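Local coordinates for protein phosphodiesterase (Pseudomonas aeruginosa, PDB 4G75) that acts as a colicin M-like bacteriocin, a magnesium-binding hydrolase that probably degrades peptidoglycan lipid precursors in competing bacteria, at residues A[159-164]-A[209-214]; A[135-140]-A[273-278]; A[142-147]-A[203-208]. One frame throughout, in Å; residues are numbered along the deposited sequence.

Contact 1: residues A[159-164]-A[209-214]. With MG (magnesium ion), chain B; EDO (1,2-ethanediol), chain D.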
loop_
_atom_site.group_PDB
_atom_site.type_symbol
_atom_site.label_atom_id
_atom_site.label_comp_id
_atom_site.label_asym_id
_atom_site.label_seq_id
_atom_site.Cartn_x
_atom_site.Cartn_y
_atom_site.Cartn_z
HETATM N N MSE A 159 0.582 -11.548 -2.431
HETATM C CA MSE A 159 0.554 -10.804 -1.180
HETATM C C MSE A 159 -0.873 -10.812 -0.657
HETATM O O MSE A 159 -1.814 -10.859 -1.438
HETATM C CB MSE A 159 1.013 -9.360 -1.394
HETATM C CG MSE A 159 2.479 -9.244 -1.796
HETATM SE SE MSE A 159 3.701 -9.688 -0.319
HETATM C CE MSE A 159 3.372 -8.163 0.845
ATOM N N ASN A 160 -1.027 -10.772 0.661
ATOM C CA ASN A 160 -2.346 -10.675 1.273
ATOM C C ASN A 160 -2.612 -9.276 1.828
ATOM O O ASN A 160 -1.759 -8.709 2.502
ATOM C CB ASN A 160 -2.478 -11.708 2.398
ATOM C CG ASN A 160 -2.752 -13.108 1.875
ATOM O OD1 ASN A 160 -2.258 -14.096 2.417
ATOM N ND2 ASN A 160 -3.549 -13.198 0.825
ATOM N N PHE A 161 -3.787 -8.727 1.520
ATOM C CA PHE A 161 -4.271 -7.487 2.117
ATOM C C PHE A 161 -5.531 -7.863 2.890
ATOM O O PHE A 161 -6.626 -7.914 2.319
ATOM C CB PHE A 161 -4.598 -6.463 1.021
ATOM C CG PHE A 161 -4.591 -5.022 1.490
ATOM C CD1 PHE A 161 -5.011 -4.681 2.771
ATOM C CD2 PHE A 161 -4.199 -4.006 0.629
ATOM C CE1 PHE A 161 -5.011 -3.365 3.196
ATOM C CE2 PHE A 161 -4.201 -2.684 1.042
ATOM C CZ PHE A 161 -4.604 -2.361 2.331
ATOM N N PRO A 162 -5.381 -8.169 4.190
ATOM C CA PRO A 162 -6.563 -8.602 4.955
ATOM C C PRO A 162 -7.722 -7.612 4.794
ATOM O O PRO A 162 -7.523 -6.395 4.840
ATOM C CB PRO A 162 -6.052 -8.643 6.394
ATOM C CG PRO A 162 -4.546 -8.889 6.250
ATOM C CD PRO A 162 -4.156 -8.127 5.011
ATOM N N ILE A 163 -8.930 -8.134 4.601
ATOM C CA ILE A 163 -10.057 -7.283 4.238
ATOM C C ILE A 163 -10.334 -6.181 5.264
ATOM O O ILE A 163 -10.685 -5.068 4.895
ATOM C CB ILE A 163 -11.341 -8.110 3.958
ATOM C CG1 ILE A 163 -12.372 -7.268 3.197
ATOM C CG2 ILE A 163 -11.902 -8.702 5.245
ATOM C CD1 ILE A 163 -13.604 -8.074 2.726
ATOM N N GLU A 164 -10.172 -6.494 6.545
ATOM C CA GLU A 164 -10.428 -5.517 7.597
ATOM C C GLU A 164 -9.390 -4.393 7.612
ATOM O O GLU A 164 -9.624 -3.331 8.198
ATOM C CB GLU A 164 -10.522 -6.197 8.975
ATOM C CG GLU A 164 -9.214 -6.777 9.512
ATOM C CD GLU A 164 -8.921 -8.191 9.014
ATOM O OE1 GLU A 164 -9.630 -8.690 8.106
ATOM O OE2 GLU A 164 -7.969 -8.810 9.539
ATOM N N ASN A 209 -5.023 3.460 -3.283
ATOM C CA ASN A 209 -3.724 3.643 -3.913
ATOM C C ASN A 209 -2.973 2.321 -4.007
ATOM O O ASN A 209 -1.856 2.269 -4.510
ATOM C CB ASN A 209 -2.917 4.653 -3.093
ATOM C CG ASN A 209 -1.756 5.255 -3.860
ATOM O OD1 ASN A 209 -1.810 5.461 -5.081
ATOM N ND2 ASN A 209 -0.703 5.560 -3.139
ATOM N N THR A 210 -3.589 1.247 -3.517
ATOM C CA THR A 210 -2.967 -0.072 -3.547
ATOM C C THR A 210 -3.747 -1.045 -4.436
ATOM O O THR A 210 -3.239 -1.517 -5.454
ATOM C CB THR A 210 -2.832 -0.668 -2.123
ATOM O OG1 THR A 210 -2.103 0.249 -1.291
ATOM C CG2 THR A 210 -2.098 -2.002 -2.164
ATOM N N VAL A 211 -4.975 -1.343 -4.031
ATOM C CA VAL A 211 -5.843 -2.238 -4.790
ATOM C C VAL A 211 -6.883 -1.520 -5.644
ATOM O O VAL A 211 -7.386 -2.095 -6.600
ATOM C CB VAL A 211 -6.570 -3.247 -3.879
ATOM C CG1 VAL A 211 -5.558 -4.202 -3.255
ATOM C CG2 VAL A 211 -7.377 -2.518 -2.801
ATOM N N GLY A 212 -7.223 -0.285 -5.295
ATOM C CA GLY A 212 -8.204 0.478 -6.059
ATOM C C GLY A 212 -9.579 -0.169 -6.078
ATOM O O GLY A 212 -10.154 -0.455 -5.024
ATOM N N GLU A 213 -10.121 -0.391 -7.271
ATOM C CA GLU A 213 -11.413 -1.065 -7.375
ATOM C C GLU A 213 -11.239 -2.568 -7.203
ATOM O O GLU A 213 -10.409 -3.182 -7.870
ATOM C CB GLU A 213 -12.088 -0.778 -8.719
ATOM C CG GLU A 213 -13.524 -1.293 -8.770
ATOM C CD GLU A 213 -14.120 -1.288 -10.167
ATOM O OE1 GLU A 213 -14.923 -0.379 -10.462
ATOM O OE2 GLU A 213 -13.791 -2.194 -10.964
ATOM N N ILE A 214 -12.024 -3.158 -6.306
ATOM C CA ILE A 214 -11.986 -4.597 -6.095
ATOM C C ILE A 214 -13.390 -5.133 -6.300
ATOM O O ILE A 214 -14.323 -4.361 -6.455
ATOM C CB ILE A 214 -11.497 -4.950 -4.687
ATOM C CG1 ILE A 214 -12.426 -4.346 -3.628
ATOM C CG2 ILE A 214 -10.069 -4.440 -4.487
ATOM C CD1 ILE A 214 -12.046 -4.705 -2.201
HETATM MG MG MG B . -8.106 -3.054 -8.496
HETATM C C1 EDO D . -1.207 2.791 -8.812
HETATM O O1 EDO D . -0.916 1.414 -9.079
HETATM C C2 EDO D . -1.245 3.037 -7.312
HETATM O O2 EDO D . 0.041 2.785 -6.737
HETATM O O HOH W 1 -8.678 -3.998 -10.795
HETATM O O HOH W 2 -5.836 -2.435 -9.435
#

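Contact 2: residues A[135-140]-A[273-278]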
loop_
_atom_site.group_PDB
_atom_site.type_symbol
_atom_site.label_atom_id
_atom_site.label_comp_id
_atom_site.label_asym_id
_atom_site.label_seq_id
_atom_site.Cartn_x
_atom_site.Cartn_y
_atom_site.Cartn_z
ATOM N N ASP A 135 4.608 -11.284 3.529
ATOM C CA ASP A 135 3.519 -11.842 2.733
ATOM C C ASP A 135 2.160 -11.178 2.948
ATOM O O ASP A 135 1.162 -11.585 2.349
ATOM C CB ASP A 135 3.400 -13.357 2.966
ATOM C CG ASP A 135 3.015 -13.708 4.393
ATOM O OD1 ASP A 135 2.811 -12.794 5.214
ATOM O OD2 ASP A 135 2.917 -14.911 4.700
ATOM N N THR A 136 2.129 -10.152 3.788
ATOM C CA THR A 136 0.874 -9.517 4.170
ATOM C C THR A 136 1.110 -8.028 4.381
ATOM O O THR A 136 2.101 -7.638 5.011
ATOM C CB THR A 136 0.343 -10.114 5.477
ATOM O OG1 THR A 136 0.286 -11.540 5.353
ATOM C CG2 THR A 136 -1.053 -9.580 5.795
ATOM N N PHE A 137 0.212 -7.204 3.850
ATOM C CA PHE A 137 0.327 -5.748 3.989
ATOM C C PHE A 137 -0.269 -5.254 5.301
ATOM O O PHE A 137 -1.232 -5.829 5.820
ATOM C CB PHE A 137 -0.401 -5.033 2.845
ATOM C CG PHE A 137 0.217 -5.244 1.488
ATOM C CD1 PHE A 137 1.469 -4.738 1.194
ATOM C CD2 PHE A 137 -0.489 -5.903 0.485
ATOM C CE1 PHE A 137 2.027 -4.918 -0.067
ATOM C CE2 PHE A 137 0.061 -6.076 -0.767
ATOM C CZ PHE A 137 1.315 -5.582 -1.043
ATOM N N ASN A 138 0.280 -4.157 5.813
ATOM C CA ASN A 138 -0.286 -3.491 6.984
ATOM C C ASN A 138 -1.585 -2.727 6.727
ATOM O O ASN A 138 -2.465 -2.665 7.599
ATOM C CB ASN A 138 0.734 -2.524 7.586
ATOM C CG ASN A 138 0.234 -1.885 8.866
ATOM O OD1 ASN A 138 -0.021 -2.573 9.855
ATOM N ND2 ASN A 138 0.080 -0.567 8.853
ATOM N N GLY A 139 -1.690 -2.125 5.544
ATOM C CA GLY A 139 -2.817 -1.263 5.217
ATOM C C GLY A 139 -2.631 0.161 5.720
ATOM O O GLY A 139 -3.605 0.879 5.958
ATOM N N GLY A 140 -1.374 0.566 5.887
ATOM C CA GLY A 140 -1.047 1.908 6.350
ATOM C C GLY A 140 -0.193 2.727 5.398
ATOM O O GLY A 140 -0.196 2.493 4.187
ATOM N N THR A 273 6.929 -7.615 -12.469
ATOM C CA THR A 273 5.804 -8.378 -13.009
ATOM C C THR A 273 4.583 -8.259 -12.098
ATOM O O THR A 273 4.724 -8.138 -10.879
ATOM C CB THR A 273 6.186 -9.858 -13.219
ATOM O OG1 THR A 273 5.256 -10.481 -14.116
ATOM C CG2 THR A 273 6.221 -10.609 -11.894
ATOM N N PRO A 274 3.382 -8.270 -12.686
ATOM C CA PRO A 274 2.176 -8.210 -11.855
ATOM C C PRO A 274 2.119 -9.381 -10.880
ATOM O O PRO A 274 2.738 -10.429 -11.100
ATOM C CB PRO A 274 1.043 -8.320 -12.880
ATOM C CG PRO A 274 1.640 -7.806 -14.152
ATOM C CD PRO A 274 3.058 -8.298 -14.124
ATOM N N TYR A 275 1.373 -9.208 -9.798
ATOM C CA TYR A 275 1.183 -10.300 -8.851
ATOM C C TYR A 275 -0.200 -10.180 -8.232
ATOM O O TYR A 275 -0.756 -9.089 -8.184
ATOM C CB TYR A 275 2.247 -10.253 -7.760
ATOM C CG TYR A 275 2.197 -8.997 -6.927
ATOM C CD1 TYR A 275 1.526 -8.973 -5.706
ATOM C CD2 TYR A 275 2.812 -7.834 -7.364
ATOM C CE1 TYR A 275 1.479 -7.817 -4.937
ATOM C CE2 TYR A 275 2.775 -6.672 -6.598
ATOM C CZ TYR A 275 2.111 -6.676 -5.388
ATOM O OH TYR A 275 2.071 -5.529 -4.643
ATOM N N PRO A 276 -0.759 -11.309 -7.766
ATOM C CA PRO A 276 -2.085 -11.323 -7.142
ATOM C C PRO A 276 -2.055 -10.775 -5.726
ATOM O O PRO A 276 -1.138 -11.086 -4.958
ATOM C CB PRO A 276 -2.439 -12.815 -7.069
ATOM C CG PRO A 276 -1.254 -13.567 -7.540
ATOM C CD PRO A 276 -0.120 -12.633 -7.765
ATOM N N ILE A 277 -3.048 -9.962 -5.384
ATOM C CA ILE A 277 -3.239 -9.574 -3.997
ATOM C C ILE A 277 -4.493 -10.278 -3.493
ATOM O O ILE A 277 -5.607 -9.980 -3.923
ATOM C CB ILE A 277 -3.337 -8.043 -3.823
ATOM C CG1 ILE A 277 -1.981 -7.398 -4.140
ATOM C CG2 ILE A 277 -3.758 -7.684 -2.396
ATOM C CD1 ILE A 277 -1.995 -5.873 -4.122
ATOM N N GLY A 278 -4.299 -11.238 -2.602
ATOM C CA GLY A 278 -5.423 -11.855 -1.933
ATOM C C GLY A 278 -5.976 -10.869 -0.924
ATOM O O GLY A 278 -5.231 -10.089 -0.323
#

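Contact 3: residues A[142-147]-A[203-208]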
loop_
_atom_site.group_PDB
_atom_site.type_symbol
_atom_site.label_atom_id
_atom_site.label_comp_id
_atom_site.label_asym_id
_atom_site.label_seq_id
_atom_site.Cartn_x
_atom_site.Cartn_y
_atom_site.Cartn_z
ATOM N N TYR A 142 2.824 2.874 4.561
ATOM C CA TYR A 142 3.876 2.244 3.763
ATOM C C TYR A 142 3.325 1.264 2.735
ATOM O O TYR A 142 4.075 0.733 1.915
ATOM C CB TYR A 142 4.881 1.485 4.645
ATOM C CG TYR A 142 5.619 2.314 5.684
ATOM C CD1 TYR A 142 6.335 3.445 5.318
ATOM C CD2 TYR A 142 5.627 1.938 7.019
ATOM C CE1 TYR A 142 7.016 4.193 6.255
ATOM C CE2 TYR A 142 6.316 2.677 7.967
ATOM C CZ TYR A 142 7.007 3.801 7.573
ATOM O OH TYR A 142 7.697 4.549 8.500
ATOM N N THR A 143 2.024 1.009 2.774
ATOM C CA THR A 143 1.467 -0.099 1.995
ATOM C C THR A 143 1.484 0.122 0.479
ATOM O O THR A 143 1.858 -0.783 -0.277
ATOM C CB THR A 143 0.056 -0.482 2.482
ATOM O OG1 THR A 143 0.161 -1.083 3.781
ATOM C CG2 THR A 143 -0.599 -1.483 1.516
ATOM N N PRO A 144 1.076 1.314 0.021
ATOM C CA PRO A 144 1.180 1.513 -1.430
ATOM C C PRO A 144 2.623 1.386 -1.925
ATOM O O PRO A 144 2.866 0.788 -2.977
ATOM C CB PRO A 144 0.660 2.937 -1.617
ATOM C CG PRO A 144 -0.341 3.102 -0.488
ATOM C CD PRO A 144 0.320 2.396 0.681
ATOM N N ALA A 145 3.574 1.939 -1.181
ATOM C CA ALA A 145 4.973 1.826 -1.590
ATOM C C ALA A 145 5.448 0.378 -1.540
ATOM O O ALA A 145 6.183 -0.076 -2.419
ATOM C CB ALA A 145 5.872 2.722 -0.730
ATOM N N ALA A 146 5.032 -0.344 -0.507
ATOM C CA ALA A 146 5.408 -1.746 -0.369
ATOM C C ALA A 146 4.853 -2.566 -1.527
ATOM O O ALA A 146 5.515 -3.468 -2.028
ATOM C CB ALA A 146 4.908 -2.296 0.954
ATOM N N ALA A 147 3.629 -2.246 -1.938
ATOM C CA ALA A 147 2.988 -2.945 -3.048
ATOM C C ALA A 147 3.737 -2.690 -4.352
ATOM O O ALA A 147 3.882 -3.586 -5.187
ATOM C CB ALA A 147 1.546 -2.510 -3.179
ATOM N N ASP A 203 -13.338 5.178 0.514
ATOM C CA ASP A 203 -13.262 4.975 1.954
ATOM C C ASP A 203 -11.864 5.134 2.522
ATOM O O ASP A 203 -11.699 5.512 3.675
ATOM C CB ASP A 203 -13.745 3.566 2.318
ATOM C CG ASP A 203 -15.221 3.368 2.074
ATOM O OD1 ASP A 203 -15.936 4.375 1.925
ATOM O OD2 ASP A 203 -15.664 2.199 2.039
ATOM N N SER A 204 -10.862 4.805 1.716
ATOM C CA SER A 204 -9.512 4.598 2.231
ATOM C C SER A 204 -8.475 4.993 1.191
ATOM O O SER A 204 -8.405 4.370 0.139
ATOM C CB SER A 204 -9.343 3.115 2.588
ATOM O OG SER A 204 -7.988 2.788 2.862
ATOM N N TRP A 205 -7.674 6.024 1.464
ATOM C CA TRP A 205 -6.669 6.425 0.482
ATOM C C TRP A 205 -5.653 5.308 0.268
ATOM O O TRP A 205 -5.237 5.061 -0.860
ATOM C CB TRP A 205 -5.984 7.760 0.841
ATOM C CG TRP A 205 -4.824 7.665 1.806
ATOM C CD1 TRP A 205 -4.859 7.866 3.154
ATOM C CD2 TRP A 205 -3.457 7.378 1.479
ATOM N NE1 TRP A 205 -3.603 7.709 3.692
ATOM C CE2 TRP A 205 -2.725 7.408 2.683
ATOM C CE3 TRP A 205 -2.786 7.089 0.289
ATOM C CZ2 TRP A 205 -1.351 7.163 2.728
ATOM C CZ3 TRP A 205 -1.423 6.848 0.335
ATOM C CH2 TRP A 205 -0.720 6.886 1.544
ATOM N N VAL A 206 -5.285 4.616 1.344
ATOM C CA VAL A 206 -4.325 3.519 1.252
ATOM C C VAL A 206 -4.827 2.384 0.352
ATOM O O VAL A 206 -4.118 1.922 -0.557
ATOM C CB VAL A 206 -3.939 2.979 2.664
ATOM C CG1 VAL A 206 -3.072 1.732 2.557
ATOM C CG2 VAL A 206 -3.228 4.060 3.480
ATOM N N ALA A 207 -6.051 1.932 0.584
ATOM C CA ALA A 207 -6.594 0.871 -0.257
ATOM C C ALA A 207 -6.728 1.370 -1.689
ATOM O O ALA A 207 -6.402 0.656 -2.634
ATOM C CB ALA A 207 -7.941 0.380 0.272
ATOM N N GLY A 208 -7.220 2.596 -1.847
ATOM C CA GLY A 208 -7.413 3.159 -3.173
ATOM C C GLY A 208 -6.132 3.237 -3.979
ATOM O O GLY A 208 -6.143 3.093 -5.203
#

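Contact 1: residues A[159-164]-A[209-214]
The carbonyl oxygen of V211 binds the magnesium ion at 2.2 Å, while CG1 of the same residue packs at the F161 ring, so this residue joins the metal site to the buried side of the contact. E213 O is a second backbone ligand, 2.4 Å from the magnesium, and D241 OD2 is a carboxylate one. Water 1 stands nearly opposite V211 O across the metal and water 2 nearly opposite E213 O, while the two carbonyl oxygens subtend about 96° at the ion. G212, at a positive phi of 62°, makes the turn that lets the carbonyls before and after it converge on the ion; its own O takes a hydrogen bond from T200 OG1. The loop therefore delivers two metal ligands just as the long antiparallel strand 213-224 begins, in the part of the chain assigned to the colicin M family.

Behind the metal the contact is apolar. F161 CG lies opposite the backbone N (chi1 -158°), which turns the ring toward the loop. T210 CG2 meets the ring's edge near its plane, 3.9 Å from F161 CE2, with T210 CB in that plane as well. V211 CG1 reaches F161 CD2 at 4.1 Å from an oblique direction. The T210 hydroxyl is occupied separately, its OG1 hydrogen-bonded to V206 O, which leaves the methyl for the phenyl ring. I277, from strand 275-278, touches both F161 and V211.

Contact 2: residues A[135-140]-A[273-278]
F137 has its CG opposite its own carbonyl carbon (chi1 -67°), whereas Y275 holds CG between backbone N and carbonyl carbon (chi1 62°), and these two settings send the rings toward each other from opposite directions. They meet rim to rim and do not stack: Y275 OH lies 3.7 Å from F137 CZ, close to the plane of the phenyl ring, and F137 CZ in turn sits at the edge of the tyrosine ring near its plane. The two planes are inclined by about 45°. The phenol oxygen has its polar bond from another quarter, to the carbonyl oxygen of A147, so its approach to F137 is simple packing. Y275 is further fixed by the ring of H150, met edge-to-face, and by Y243, whose ring also meets its own.

Strand 275-278 runs in the mixed sheet between strand 159-160, to which it is parallel, and strand 229-243, to which it is antiparallel. The loop carrying F137 is bonded through its backbone to N160, and the F137 side chain also touches A146 and A147, so the phenyl ring is packed between the sheet and helix 143-153. On the strand side I277 completes the apolar contact. Its CD1 is 3.9 Å from F137 CE2, and CG1 follows at 4.2 Å from the same atom; the two side chains run at about a right angle. I277 also faces the metal loop, its side chain about 4 Å from that of V211. Earlier in the same loop as F137, T136 OG1 donates to D135 OD1 (2.8 Å), coming in over the flat of the carboxylate.

Contact 3: residues A[142-147]-A[203-208]
Apolar packing joins T143 and P144 to V206 and W205. V206 CG1, opposite the backbone N at chi1 173°, fits against both T143 CB at 3.8 Å and P144 CD at 3.9 Å. The P144 side chain crosses those of V206 and W205 at about a right angle and also presents CG to W205 CZ3, 4.0 Å away and oblique to the indole. V206 CG2 stands 3.5 Å above the indole plane, over one face and toward the rim, so the valine packs on the tryptophan as well as on the facing helix.

The pairing sets the N-terminal part of helix 143-153 against the short helix 205-208, a one-turn element that leads into the magnesium-binding loop.

Hydrogen bonds lie within or behind the two segments. S204 is the N-cap of the short helix: its OG accepts the A207 N-H at 3.1 Å, nearly straight at 169°, while S204 O takes G208 N. S204 OG is also bonded to L166 O. T143 OG1 is bonded to D96 OD1 and also receives G139 N, and W205 NE1 donates to G6 O.

Overall arrangement
The three contacts adjoin one another in the interior, with contact 1 at the magnesium ion. Contacts 1 and 2 have centres 7 Å apart and share the sheet: F161 N lies 2.7 Å from G278 O and M159 O 2.8 Å from G278 N, probable hydrogen bonds linking strands 159-160 and 275-278. Contact 3, centred 8 Å from contact 1, meets the metal loop through a probable hydrogen bond from G212 N to A207 O (2.9 Å). Contacts 2 and 3, with centres 10 Å apart, are joined by another, Y275 OH to A147 O (2.7 Å). The side chain of I277 in contact 2 is about 8 Å from the ion, and that of T143 in contact 3 about 13 Å.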